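Local structure of CDP-archaeol synthase (Aeropyrum pernix K1, 5GUF) at residues A64-A67 against A68-A72. The protein probably catalyses the transfer of a cytidylyl group from CTP to an unsaturated archaeal ether lipid phosphate, giving CDP-archaeol and diphosphate in the membrane. Residues are numbered along the deposited sequence; the frame is centred on the assembly and turned at random.
Sequences AGFA and AGSAA
S70 folds its hydroxyl back onto the carbonyl of F66, one turn earlier in helix 59-80, most of it predicted to cross the membrane, in the serine-to-backbone bond familiar from membrane helices. F66 O thus takes two donors from one residue: S70 N at 2.9 Å in the regular alpha-helical bond, and S70 OG at 2.8 Å, which comes in from above the carbonyl plane. What brings the oxygen there is the serine rotamer, with OG beside its own backbone N and opposite the carbonyl carbon (chi1 -51°). The F66 side chain has CG anti to the backbone N (chi1 -178°), which carries the ring to the S70 hydroxyl, and chi2 60° turns one face to it; OG lies over the ring centre, 4.0 Å above the plane. P90, L94 and L97 of helix 84-109 also touch this ring, and P90 reaches S70. With an alanine in place of S70 the hydroxyl is gone, and F66 O would probably lose its second donor and the ring face its polar neighbour. G65 and G69 are buried, G65 about 7 Å from the bound CTP. Between them in sequence, A68 puts its CB 3.1 Å from A64 O, the carbonyl its own N-H bonds to.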
ATOM      1  N   ALA A  64       9.703  -3.560  24.651  1.00 36.05           N
ATOM      2  CA  ALA A  64      10.987  -3.700  23.975  1.00 37.10           C
ATOM      3  C   ALA A  64      11.056  -2.806  22.749  1.00 33.05           C
ATOM      4  O   ALA A  64      12.092  -2.191  22.481  1.00 32.62           O
ATOM      5  CB  ALA A  64      11.225  -5.163  23.588  1.00 31.32           C
ATOM      6  N   GLY A  65       9.955  -2.719  21.995  1.00 34.68           N
ATOM      7  CA  GLY A  65       9.934  -1.842  20.836  1.00 32.89           C
ATOM      8  C   GLY A  65      10.124  -0.393  21.231  1.00 36.92           C
ATOM      9  O   GLY A  65      10.931   0.336  20.644  1.00 30.94           O
ATOM     10  N   PHE A  66       9.403   0.030  22.267  1.00 31.07           N
ATOM     11  CA  PHE A  66       9.505   1.398  22.748  1.00 30.76           C
ATOM     12  C   PHE A  66      10.905   1.684  23.287  1.00 34.60           C
ATOM     13  O   PHE A  66      11.521   2.694  22.940  1.00 38.84           O
ATOM     14  CB  PHE A  66       8.445   1.613  23.820  1.00 29.65           C
ATOM     15  CG  PHE A  66       8.409   2.986  24.363  1.00 36.00           C
ATOM     16  CD1 PHE A  66       8.164   4.066  23.530  1.00 34.18           C
ATOM     17  CD2 PHE A  66       8.637   3.209  25.710  1.00 42.21           C
ATOM     18  CE1 PHE A  66       8.138   5.354  24.035  1.00 43.28           C
ATOM     19  CE2 PHE A  66       8.615   4.493  26.226  1.00 52.02           C
ATOM     20  CZ  PHE A  66       8.363   5.572  25.384  1.00 40.92           C
ATOM     21  N   ALA A  67      11.413   0.806  24.152  1.00 33.07           N
ATOM     22  CA  ALA A  67      12.776   0.935  24.652  1.00 39.12           C
ATOM     23  C   ALA A  67      13.778   1.021  23.508  1.00 30.29           C
ATOM     24  O   ALA A  67      14.633   1.904  23.494  1.00 33.42           O
ATOM     25  CB  ALA A  67      13.104  -0.251  25.567  1.00 31.81           C
ATOM     26  N   ALA A  68      13.664   0.125  22.531  1.00 30.33           N
ATOM     27  CA  ALA A  68      14.608   0.094  21.425  1.00 33.72           C
ATOM     28  C   ALA A  68      14.540   1.372  20.599  1.00 36.12           C
ATOM     29  O   ALA A  68      15.578   1.907  20.179  1.00 38.16           O
ATOM     30  CB  ALA A  68      14.329  -1.122  20.543  1.00 30.25           C
ATOM     31  N   GLY A  69      13.320   1.860  20.346  1.00 37.59           N
ATOM     32  CA  GLY A  69      13.159   3.070  19.567  1.00 28.32           C
ATOM     33  C   GLY A  69      13.705   4.284  20.283  1.00 32.71           C
ATOM     34  O   GLY A  69      14.306   5.163  19.662  1.00 34.91           O
ATOM     35  N   SER A  70      13.507   4.350  21.598  1.00 30.02           N
ATOM     36  CA  SER A  70      14.105   5.423  22.384  1.00 31.50           C
ATOM     37  C   SER A  70      15.628   5.365  22.327  1.00 35.60           C
ATOM     38  O   SER A  70      16.287   6.384  22.099  1.00 39.64           O
ATOM     39  CB  SER A  70      13.615   5.343  23.824  1.00 32.96           C
ATOM     40  OG  SER A  70      12.197   5.271  23.842  1.00 38.23           O
ATOM     41  N   ALA A  71      16.208   4.176  22.523  1.00 33.27           N
ATOM     42  CA  ALA A  71      17.661   4.068  22.450  1.00 36.22           C
ATOM     43  C   ALA A  71      18.164   4.510  21.079  1.00 34.12           C
ATOM     44  O   ALA A  71      19.131   5.273  20.985  1.00 37.26           O
ATOM     45  CB  ALA A  71      18.111   2.639  22.776  1.00 31.29           C
ATOM     46  N   ALA A  72      17.468   4.109  20.009  1.00 34.06           N
ATOM     47  CA  ALA A  72      17.906   4.462  18.659  1.00 38.46           C
ATOM     48  C   ALA A  72      17.814   5.965  18.404  1.00 36.85           C
ATOM     49  O   ALA A  72      18.628   6.524  17.654  1.00 31.39           O
ATOM     50  CB  ALA A  72      17.082   3.702  17.615  1.00 33.35           C
TER